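Local coordinates for aspartate aminotransferase (Rhodobacter sphaeroides, PDB 3NRA), which probably transfers the amino group of L-aspartate to 2-oxoglutarate, giving oxaloacetate and L-glutamate, with pyridoxal 5'-phosphate as cofactor, at residues Y157-A165 against F330-F341; F354-V364 against A394-Y405. One frame throughout, in Å; residues are numbered along the deposited sequence. Where two conformers were deposited one is given.

Contact 1 (Y157-A165 against F330-F341)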
loop_
_atom_site.group_PDB
_atom_site.type_symbol
_atom_site.label_atom_id
_atom_site.label_comp_id
_atom_site.label_asym_id
_atom_site.label_seq_id
_atom_site.Cartn_x
_atom_site.Cartn_y
_atom_site.Cartn_z
ATOM N N TYR B 157 -21.026 24.938 -2.246
ATOM C CA TYR B 157 -21.920 24.127 -1.406
ATOM C C TYR B 157 -22.662 24.958 -0.384
ATOM O O TYR B 157 -23.650 24.481 0.177
ATOM C CB TYR B 157 -21.131 23.003 -0.680
ATOM C CG TYR B 157 -20.170 23.501 0.392
ATOM C CD1 TYR B 157 -18.898 23.970 0.059
ATOM C CD2 TYR B 157 -20.533 23.488 1.743
ATOM C CE1 TYR B 157 -18.021 24.463 1.043
ATOM C CE2 TYR B 157 -19.671 23.960 2.723
ATOM C CZ TYR B 157 -18.416 24.459 2.359
ATOM O OH TYR B 157 -17.575 24.928 3.315
ATOM N N VAL B 158 -22.175 26.189 -0.095
ATOM C CA VAL B 158 -22.825 27.030 0.906
ATOM C C VAL B 158 -24.092 27.668 0.327
ATOM O O VAL B 158 -24.027 28.669 -0.459
ATOM C CB VAL B 158 -21.898 28.109 1.496
ATOM C CG1 VAL B 158 -22.679 28.968 2.481
ATOM C CG2 VAL B 158 -20.697 27.444 2.221
ATOM N N SER B 159 -25.240 27.076 0.687
ATOM C CA SER B 159 -26.522 27.398 0.077
ATOM C C SER B 159 -27.645 26.740 0.878
ATOM O O SER B 159 -27.486 25.630 1.362
ATOM C CB SER B 159 -26.575 26.865 -1.359
ATOM O OG SER B 159 -27.857 27.104 -1.961
ATOM N N ALA B 160 -28.783 27.422 0.972
ATOM C CA ALA B 160 -30.039 26.821 1.488
ATOM C C ALA B 160 -30.674 25.819 0.493
ATOM O O ALA B 160 -31.541 25.018 0.880
ATOM C CB ALA B 160 -31.043 27.916 1.828
ATOM N N ASP B 161 -30.269 25.890 -0.778
ATOM C CA ASP B 161 -30.722 24.926 -1.802
ATOM C C ASP B 161 -29.963 23.621 -1.645
ATOM O O ASP B 161 -28.820 23.498 -2.115
ATOM C CB ASP B 161 -30.501 25.497 -3.218
ATOM C CG ASP B 161 -30.973 24.549 -4.333
ATOM O OD1 ASP B 161 -31.521 23.445 -4.036
ATOM O OD2 ASP B 161 -30.787 24.924 -5.508
ATOM N N GLU B 162 -30.630 22.619 -1.077
ATOM C CA GLU B 162 -30.014 21.323 -0.857
ATOM C C GLU B 162 -30.396 20.258 -1.935
ATOM O O GLU B 162 -30.281 19.069 -1.698
ATOM C CB GLU B 162 -30.343 20.837 0.584
ATOM C CG GLU B 162 -29.829 21.849 1.685
ATOM C CD GLU B 162 -29.550 21.199 3.067
ATOM O OE1 GLU B 162 -30.451 20.486 3.596
ATOM O OE2 GLU B 162 -28.461 21.474 3.642
ATOM N N THR B 163 -30.801 20.707 -3.120
ATOM C CA THR B 163 -31.122 19.786 -4.236
ATOM C C THR B 163 -29.912 19.542 -5.149
ATOM O O THR B 163 -29.993 18.786 -6.101
ATOM C CB THR B 163 -32.287 20.310 -5.099
ATOM O OG1 THR B 163 -31.886 21.509 -5.770
ATOM C CG2 THR B 163 -33.539 20.567 -4.249
ATOM N N ARG B 164 -28.810 20.205 -4.878
ATOM C CA ARG B 164 -27.582 19.906 -5.579
ATOM C C ARG B 164 -26.400 20.195 -4.707
ATOM O O ARG B 164 -26.523 20.892 -3.669
ATOM C CB ARG B 164 -27.514 20.690 -6.888
ATOM C CG ARG B 164 -27.493 22.204 -6.747
ATOM C CD ARG B 164 -27.609 22.869 -8.126
ATOM N NE ARG B 164 -27.760 24.329 -8.015
ATOM C CZ ARG B 164 -28.129 25.147 -9.016
ATOM N NH1 ARG B 164 -28.396 24.664 -10.245
ATOM N NH2 ARG B 164 -28.250 26.467 -8.787
ATOM N N ALA B 165 -25.256 19.631 -5.089
ATOM C CA ALA B 165 -24.019 19.819 -4.354
ATOM C C ALA B 165 -23.508 21.244 -4.518
ATOM O O ALA B 165 -23.004 21.819 -3.580
ATOM C CB ALA B 165 -22.987 18.849 -4.816
ATOM N N PHE B 330 -23.048 27.709 9.800
ATOM C CA PHE B 330 -23.741 27.116 8.664
ATOM C C PHE B 330 -23.229 25.696 8.489
ATOM O O PHE B 330 -22.028 25.453 8.622
ATOM C CB PHE B 330 -23.464 27.911 7.388
ATOM C CG PHE B 330 -23.879 27.210 6.161
ATOM C CD1 PHE B 330 -25.158 27.350 5.675
ATOM C CD2 PHE B 330 -23.017 26.320 5.531
ATOM C CE1 PHE B 330 -25.558 26.652 4.574
ATOM C CE2 PHE B 330 -23.415 25.618 4.457
ATOM C CZ PHE B 330 -24.682 25.774 3.967
ATOM N N ALA B 331 -24.121 24.775 8.134
ATOM C CA ALA B 331 -23.701 23.409 7.757
ATOM C C ALA B 331 -24.708 22.768 6.793
ATOM O O ALA B 331 -25.902 22.794 7.060
ATOM C CB ALA B 331 -23.546 22.563 8.981
ATOM N N ARG B 332 -24.219 22.212 5.673
ATOM C CA ARG B 332 -25.083 21.473 4.782
ATOM C C ARG B 332 -25.495 20.191 5.467
ATOM O O ARG B 332 -24.688 19.574 6.189
ATOM C CB ARG B 332 -24.395 21.132 3.432
ATOM C CG ARG B 332 -24.342 22.324 2.393
ATOM C CD ARG B 332 -25.699 22.674 1.839
ATOM N NE ARG B 332 -26.246 21.580 1.053
ATOM C CZ ARG B 332 -25.989 21.362 -0.237
ATOM N NH1 ARG B 332 -25.206 22.189 -0.929
ATOM N NH2 ARG B 332 -26.517 20.299 -0.846
ATOM N N THR B 333 -26.735 19.780 5.231
ATOM C CA THR B 333 -27.181 18.443 5.598
ATOM C C THR B 333 -26.418 17.428 4.811
ATOM O O THR B 333 -26.504 17.427 3.582
ATOM C CB THR B 333 -28.653 18.241 5.306
ATOM O OG1 THR B 333 -29.398 19.305 5.885
ATOM C CG2 THR B 333 -29.148 16.870 5.891
ATOM N N PRO B 334 -25.671 16.524 5.502
ATOM C CA PRO B 334 -25.052 15.415 4.781
ATOM C C PRO B 334 -26.101 14.467 4.196
ATOM O O PRO B 334 -27.111 14.204 4.827
ATOM C CB PRO B 334 -24.230 14.687 5.880
ATOM C CG PRO B 334 -24.193 15.587 7.019
ATOM C CD PRO B 334 -25.375 16.458 6.945
ATOM N N GLN B 335 -25.856 13.991 2.980
ATOM C CA GLN B 335 -26.835 13.191 2.234
ATOM C C GLN B 335 -26.367 11.738 2.057
ATOM O O GLN B 335 -27.178 10.830 1.878
ATOM C CB GLN B 335 -27.098 13.842 0.898
ATOM C CG GLN B 335 -27.852 15.192 1.039
ATOM C CD GLN B 335 -27.787 16.070 -0.213
ATOM O OE1 GLN B 335 -26.701 16.311 -0.780
ATOM N NE2 GLN B 335 -28.938 16.613 -0.609
ATOM N N ALA B 336 -25.071 11.527 2.127
ATOM C CA ALA B 336 -24.527 10.206 2.376
ATOM C C ALA B 336 -23.206 10.329 3.132
ATOM O O ALA B 336 -22.574 11.378 3.117
ATOM C CB ALA B 336 -24.339 9.441 1.037
ATOM N N GLY B 337 -22.819 9.271 3.821
ATOM C CA GLY B 337 -21.569 9.260 4.602
ATOM C C GLY B 337 -21.697 9.965 5.939
ATOM O O GLY B 337 -22.766 10.452 6.274
ATOM N N SER B 338 -20.606 10.014 6.710
ATOM C CA SER B 338 -20.635 10.495 8.097
ATOM C C SER B 338 -19.765 11.749 8.333
ATOM O O SER B 338 -19.209 11.920 9.438
ATOM C CB SER B 338 -20.196 9.371 9.039
ATOM O OG SER B 338 -20.800 8.151 8.671
ATOM N N TYR B 339 -19.675 12.637 7.325
ATOM C CA TYR B 339 -18.984 13.922 7.483
ATOM C C TYR B 339 -19.949 15.125 7.585
ATOM O O TYR B 339 -20.922 15.209 6.851
ATOM C CB TYR B 339 -18.028 14.146 6.344
ATOM C CG TYR B 339 -16.917 13.144 6.316
ATOM C CD1 TYR B 339 -16.081 12.957 7.436
ATOM C CD2 TYR B 339 -16.679 12.372 5.181
ATOM C CE1 TYR B 339 -15.050 12.034 7.413
ATOM C CE2 TYR B 339 -15.657 11.442 5.157
ATOM C CZ TYR B 339 -14.846 11.274 6.289
ATOM O OH TYR B 339 -13.840 10.335 6.280
ATOM N N LEU B 340 -19.692 16.000 8.563
ATOM C CA LEU B 340 -20.273 17.334 8.634
ATOM C C LEU B 340 -19.147 18.370 8.545
ATOM O O LEU B 340 -18.072 18.209 9.168
ATOM C CB LEU B 340 -20.996 17.543 9.944
ATOM C CG LEU B 340 -22.382 16.984 10.188
ATOM C CD1 LEU B 340 -22.579 16.736 11.716
ATOM C CD2 LEU B 340 -23.433 17.917 9.675
ATOM N N PHE B 341 -19.420 19.458 7.850
ATOM C CA PHE B 341 -18.446 20.490 7.608
ATOM C C PHE B 341 -19.035 21.880 7.967
ATOM O O PHE B 341 -19.349 22.674 7.092
ATOM C CB PHE B 341 -18.044 20.400 6.147
ATOM C CG PHE B 341 -16.779 21.096 5.808
ATOM C CD1 PHE B 341 -15.595 20.795 6.472
ATOM C CD2 PHE B 341 -16.736 21.983 4.740
ATOM C CE1 PHE B 341 -14.420 21.392 6.114
ATOM C CE2 PHE B 341 -15.553 22.596 4.391
ATOM C CZ PHE B 341 -14.387 22.284 5.078
HETATM O O HOH W 1 -18.425 24.770 5.684
#
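Val158 sets its CG1 methyl over the centre of the Phe330 ring, 3.9 Å from the centroid and only 9° off the normal, a CH-pi contact; Ser159 O lies at the edge of the same ring. The Arg332 guanidinium has Asp161 O over one face, offset toward the rim, while Tyr157 O, Arg164 O and Glu162 OE2 line its edge. The Arg332 chain is bent at chi2 and chi3, which turns the group in among the backbone oxygens of Tyr157 and Arg164 and beside the Glu162 carboxylate. NH1 of Arg332 gives a nearly straight bond to Tyr157 O (3.0 Å, 168°), and Arg332 NH2 meets Arg164 O at 2.9 Å from above the carbonyl plane. The Glu162 side chain runs alongside that of Arg332 in the opposite sense, and OE2 forms a salt bridge with Arg332 NE (3.4 Å). The same carboxylate also grips Thr333 twice: OE1 takes the Thr333 hydroxyl at 2.8 Å on its syn lone pair, and OE2 takes Thr333 N at 2.9 Å. With an alanine here in place of Arg332, the Tyr157 and Arg164 carbonyls would probably lose these donors, and Glu162 the nearer of its two cationic partners, the other being a long, weak pair with Arg324. On the Tyr157 side, the Tyr157 and Phe341 rings meet obliquely, planes at 47°, and a water joins Tyr157 OH to Phe341 O. The contact thus ties the loop between strand 149-154 and helix 169-177 to the segment leading into strand 339-340 of the four-stranded sheet. Beyond it, Tyr339 OH bonds NZ of the cofactor-bearing lysine at position 253, and Arg324 of helix 304-324 bonds Thr333 OG1 and Ala331 O.

Contact 2 (F354-V364 against A394-Y405)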
loop_
_atom_site.group_PDB
_atom_site.type_symbol
_atom_site.label_atom_id
_atom_site.label_comp_id
_atom_site.label_asym_id
_atom_site.label_seq_id
_atom_site.Cartn_x
_atom_site.Cartn_y
_atom_site.Cartn_z
ATOM N N PHE B 354 -8.134 28.017 16.963
ATOM C CA PHE B 354 -9.361 27.533 17.540
ATOM C C PHE B 354 -9.404 26.008 17.576
ATOM O O PHE B 354 -9.854 25.421 18.579
ATOM C CB PHE B 354 -10.573 28.066 16.791
ATOM C CG PHE B 354 -11.874 27.814 17.505
ATOM C CD1 PHE B 354 -12.140 28.430 18.727
ATOM C CD2 PHE B 354 -12.832 26.993 16.961
ATOM C CE1 PHE B 354 -13.341 28.200 19.405
ATOM C CE2 PHE B 354 -14.036 26.744 17.647
ATOM C CZ PHE B 354 -14.276 27.348 18.873
ATOM N N VAL B 355 -8.912 25.364 16.512
ATOM C CA VAL B 355 -8.817 23.879 16.484
ATOM C C VAL B 355 -7.977 23.340 17.667
ATOM O O VAL B 355 -8.375 22.391 18.324
ATOM C CB VAL B 355 -8.223 23.364 15.147
ATOM C CG1 VAL B 355 -7.815 21.880 15.268
ATOM C CG2 VAL B 355 -9.215 23.582 13.992
ATOM N N LYS B 356 -6.855 23.996 17.964
ATOM C CA LYS B 356 -6.042 23.635 19.127
ATOM C C LYS B 356 -6.811 23.854 20.425
ATOM O O LYS B 356 -6.778 23.018 21.315
ATOM C CB LYS B 356 -4.755 24.425 19.144
ATOM C CG LYS B 356 -3.818 24.085 17.971
ATOM C CD LYS B 356 -2.599 24.980 17.923
ATOM C CE LYS B 356 -1.617 24.515 16.818
ATOM N NZ LYS B 356 -0.236 25.063 17.039
ATOM N N ILE B 357 -7.549 24.959 20.491
ATOM C CA ILE B 357 -8.319 25.318 21.673
ATOM C C ILE B 357 -9.489 24.338 21.931
ATOM O O ILE B 357 -9.772 23.985 23.066
ATOM C CB ILE B 357 -8.798 26.814 21.562
ATOM C CG1 ILE B 357 -7.618 27.746 21.871
ATOM C CG2 ILE B 357 -9.967 27.109 22.479
ATOM C CD1 ILE B 357 -7.841 29.178 21.511
ATOM N N LEU B 358 -10.122 23.863 20.874
ATOM C CA LEU B 358 -11.166 22.840 20.999
ATOM C C LEU B 358 -10.645 21.571 21.664
ATOM O O LEU B 358 -11.322 20.982 22.499
ATOM C CB LEU B 358 -11.737 22.485 19.638
ATOM C CG LEU B 358 -12.705 23.451 19.023
ATOM C CD1 LEU B 358 -13.127 22.918 17.643
ATOM C CD2 LEU B 358 -13.957 23.689 19.945
ATOM N N ARG B 359 -9.429 21.184 21.304
ATOM C CA ARG B 359 -8.776 20.034 21.890
ATOM C C ARG B 359 -8.354 20.317 23.349
ATOM O O ARG B 359 -8.643 19.523 24.249
ATOM C CB ARG B 359 -7.559 19.645 21.038
ATOM C CG ARG B 359 -6.851 18.430 21.505
ATOM C CD ARG B 359 -6.052 17.807 20.403
ATOM N NE ARG B 359 -5.410 16.561 20.865
ATOM C CZ ARG B 359 -4.117 16.420 21.218
ATOM N NH1 ARG B 359 -3.246 17.445 21.162
ATOM N NH2 ARG B 359 -3.679 15.221 21.610
ATOM N N LEU B 360 -7.731 21.469 23.572
ATOM C CA LEU B 360 -7.286 21.879 24.932
ATOM C C LEU B 360 -8.439 22.035 25.935
ATOM O O LEU B 360 -8.369 21.514 27.050
ATOM C CB LEU B 360 -6.520 23.193 24.863
ATOM C CG LEU B 360 -5.534 23.403 25.995
ATOM C CD1 LEU B 360 -4.244 22.651 25.666
ATOM C CD2 LEU B 360 -5.262 24.907 26.235
ATOM N N GLN B 361 -9.503 22.723 25.529
ATOM C CA GLN B 361 -10.576 23.141 26.470
ATOM C C GLN B 361 -11.892 22.327 26.383
ATOM O O GLN B 361 -12.752 22.488 27.237
ATOM C CB GLN B 361 -10.893 24.623 26.247
ATOM C CG GLN B 361 -9.716 25.559 26.541
ATOM C CD GLN B 361 -10.169 26.975 26.753
ATOM O OE1 GLN B 361 -10.736 27.612 25.839
ATOM N NE2 GLN B 361 -9.964 27.482 27.966
ATOM N N ALA B 362 -12.056 21.517 25.321
ATOM C CA ALA B 362 -13.243 20.647 25.138
ATOM C C ALA B 362 -12.921 19.158 24.909
ATOM O O ALA B 362 -13.838 18.354 24.750
ATOM C CB ALA B 362 -14.089 21.162 23.978
ATOM N N GLY B 363 -11.646 18.793 24.864
ATOM C CA GLY B 363 -11.249 17.432 24.481
ATOM C C GLY B 363 -11.894 16.976 23.170
ATOM O O GLY B 363 -12.330 15.847 23.055
ATOM N N VAL B 364 -11.981 17.882 22.198
ATOM C CA VAL B 364 -12.541 17.567 20.892
ATOM C C VAL B 364 -11.454 17.711 19.835
ATOM O O VAL B 364 -10.788 18.743 19.760
ATOM C CB VAL B 364 -13.711 18.494 20.601
ATOM C CG1 VAL B 364 -14.114 18.425 19.174
ATOM C CG2 VAL B 364 -14.896 18.134 21.501
ATOM N N ALA B 394 -20.169 16.433 22.991
ATOM C CA ALA B 394 -18.988 17.087 22.403
ATOM C C ALA B 394 -19.384 18.295 21.537
ATOM O O ALA B 394 -18.793 19.343 21.637
ATOM C CB ALA B 394 -18.150 16.068 21.568
ATOM N N ALA B 395 -20.395 18.120 20.708
ATOM C CA ALA B 395 -20.893 19.191 19.859
ATOM C C ALA B 395 -21.358 20.394 20.675
ATOM O O ALA B 395 -21.123 21.537 20.271
ATOM C CB ALA B 395 -22.030 18.684 18.969
ATOM N N ARG B 396 -22.015 20.144 21.811
ATOM C CA ARG B 396 -22.451 21.237 22.675
ATOM C C ARG B 396 -21.276 21.980 23.303
ATOM O O ARG B 396 -21.331 23.200 23.469
ATOM C CB ARG B 396 -23.406 20.728 23.742
ATOM C CG ARG B 396 -24.739 20.308 23.138
ATOM C CD ARG B 396 -25.817 20.133 24.135
ATOM N NE ARG B 396 -26.013 21.309 24.984
ATOM C CZ ARG B 396 -26.924 21.375 25.946
ATOM N NH1 ARG B 396 -27.773 20.353 26.145
ATOM N NH2 ARG B 396 -27.012 22.468 26.692
ATOM N N ARG B 397 -20.176 21.248 23.597
ATOM C CA ARG B 397 -18.941 21.893 24.057
ATOM C C ARG B 397 -18.325 22.769 22.937
ATOM O O ARG B 397 -17.782 23.855 23.218
ATOM C CB ARG B 397 -17.906 20.849 24.568
ATOM C CG ARG B 397 -18.385 20.002 25.755
ATOM C CD ARG B 397 -17.221 19.379 26.542
ATOM N NE ARG B 397 -16.465 18.408 25.760
ATOM C CZ ARG B 397 -16.856 17.151 25.509
ATOM N NH1 ARG B 397 -18.033 16.667 25.977
ATOM N NH2 ARG B 397 -16.071 16.355 24.780
ATOM N N ILE B 398 -18.405 22.315 21.686
ATOM C CA ILE B 398 -17.860 23.106 20.565
ATOM C C ILE B 398 -18.557 24.452 20.494
ATOM O O ILE B 398 -17.893 25.503 20.415
ATOM C CB ILE B 398 -18.030 22.420 19.186
ATOM C CG1 ILE B 398 -17.211 21.125 19.112
ATOM C CG2 ILE B 398 -17.570 23.398 18.032
ATOM C CD1 ILE B 398 -17.260 20.392 17.705
ATOM N N VAL B 399 -19.896 24.433 20.526
ATOM C CA VAL B 399 -20.667 25.670 20.340
ATOM C C VAL B 399 -20.521 26.616 21.536
ATOM O O VAL B 399 -20.366 27.812 21.333
ATOM C CB VAL B 399 -22.157 25.425 19.999
ATOM C CG1 VAL B 399 -22.291 24.568 18.708
ATOM C CG2 VAL B 399 -22.880 24.816 21.137
ATOM N N THR B 400 -20.477 26.062 22.769
ATOM C CA THR B 400 -20.118 26.831 23.986
ATOM C C THR B 400 -18.777 27.604 23.793
ATOM O O THR B 400 -18.701 28.816 24.072
ATOM C CB THR B 400 -19.994 25.916 25.219
ATOM O OG1 THR B 400 -21.228 25.252 25.453
ATOM C CG2 THR B 400 -19.603 26.722 26.481
ATOM N N LEU B 401 -17.767 26.921 23.251
ATOM C CA LEU B 401 -16.472 27.560 22.973
ATOM C C LEU B 401 -16.524 28.516 21.802
ATOM O O LEU B 401 -15.862 29.559 21.836
ATOM C CB LEU B 401 -15.354 26.528 22.774
ATOM C CG LEU B 401 -14.897 25.836 24.076
ATOM C CD1 LEU B 401 -13.663 24.989 23.871
ATOM C CD2 LEU B 401 -14.658 26.840 25.191
ATOM N N VAL B 402 -17.318 28.202 20.778
ATOM C CA VAL B 402 -17.587 29.192 19.727
ATOM C C VAL B 402 -18.184 30.494 20.328
ATOM O O VAL B 402 -17.772 31.585 19.962
ATOM C CB VAL B 402 -18.473 28.614 18.611
ATOM C CG1 VAL B 402 -19.003 29.734 17.686
ATOM C CG2 VAL B 402 -17.682 27.591 17.816
ATOM N N GLU B 403 -19.082 30.359 21.304
ATOM C CA GLU B 403 -19.650 31.535 21.977
ATOM C C GLU B 403 -18.596 32.257 22.799
ATOM O O GLU B 403 -18.505 33.489 22.755
ATOM C CB GLU B 403 -20.855 31.150 22.846
ATOM C CG GLU B 403 -22.063 30.565 21.996
ATOM C CD GLU B 403 -23.100 29.762 22.827
ATOM O OE1 GLU B 403 -23.010 29.737 24.092
ATOM O OE2 GLU B 403 -24.026 29.184 22.197
ATOM N N ARG B 404 -17.759 31.494 23.505
ATOM C CA ARG B 404 -16.729 32.083 24.384
ATOM C C ARG B 404 -15.698 32.907 23.594
ATOM O O ARG B 404 -15.195 33.915 24.100
ATOM C CB ARG B 404 -16.010 30.987 25.202
ATOM C CG ARG B 404 -15.226 31.530 26.413
ATOM C CD ARG B 404 -14.360 30.467 27.054
ATOM N NE ARG B 404 -15.162 29.477 27.750
ATOM C CZ ARG B 404 -14.672 28.454 28.460
ATOM N NH1 ARG B 404 -13.360 28.288 28.600
ATOM N NH2 ARG B 404 -15.506 27.583 29.030
ATOM N N TYR B 405 -15.402 32.478 22.356
ATOM C CA TYR B 405 -14.345 33.109 21.516
ATOM C C TYR B 405 -14.902 33.974 20.387
ATOM O O TYR B 405 -14.150 34.456 19.556
ATOM C CB TYR B 405 -13.430 32.036 20.918
ATOM C CG TYR B 405 -12.509 31.440 21.918
ATOM C CD1 TYR B 405 -11.280 32.044 22.208
ATOM C CD2 TYR B 405 -12.866 30.325 22.625
ATOM C CE1 TYR B 405 -10.447 31.524 23.155
ATOM C CE2 TYR B 405 -12.035 29.791 23.576
ATOM C CZ TYR B 405 -10.830 30.400 23.853
ATOM O OH TYR B 405 -9.994 29.846 24.791
#
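The Leu401 side chain of helix 394-404 fits as a knob into a hole on helix 354-362 formed by Phe354, Leu358, Gln361 and Ala362. The helices pack at 10.3 Å between axes, with 118° between their N-to-C directions, and both belong to the smaller domain of this aminotransferase fold. The CD1 methyl of Leu401 does most of the filling, 3.7 Å from Gln361 CB. Phe354, whose CG stands opposite the backbone N (chi1 -169°), turns its ring edge toward the face of Tyr405 in an offset edge-to-face pair, planes at 72°, and its CZ meets Val402 CG2 at 3.6 Å. Ile357 and Gln361 reach out from helix 354-362 against the oncoming Tyr405, CG2 of Ile357 coming 3.6 Å from Tyr405 CE2; Tyr405 OH donates to Gln361 OE1 (2.6 Å) from above the amide carbonyl plane. Arg33 secures this polar pair from outside, its N bonding Tyr405 OH and its O bonding Gln361 NE2. Farther along, the side chains of Val364 and Ile398 cross at about a right angle, CG1 of Val364 lying 4.0 Å from Ile398 CD1. Where helix 354-362 ends, Arg397 grips a single backbone oxygen side-on: NE lies 2.8 Å and NH2 3.0 Å from Ala362 O, which sits in the guanidinium plane.

Overall arrangement
Contact 1 closes before contact 2 opens along the chain, so the two stand in series, with strand 339-340 followed directly by helix 351-362. Their centres are 22 Å apart and their nearest atoms about 8 Å, with no direct touch. The four-stranded sheet relates them: strand 339-340 lies within segment 330-341 of contact 1, while helices 351-362 and 388-404 of contact 2 rest side chains on strands 364-368 and 380-383. Helix 304-324 touches both contacts as well. Contact 1 therefore joins the large-domain loop at 157-165 to segment 330-341, which carries Tyr339, whose OH bonds the cofactor-bearing lysine, whereas contact 2 packs the small domain's own helices, 25 Å from the chain centre.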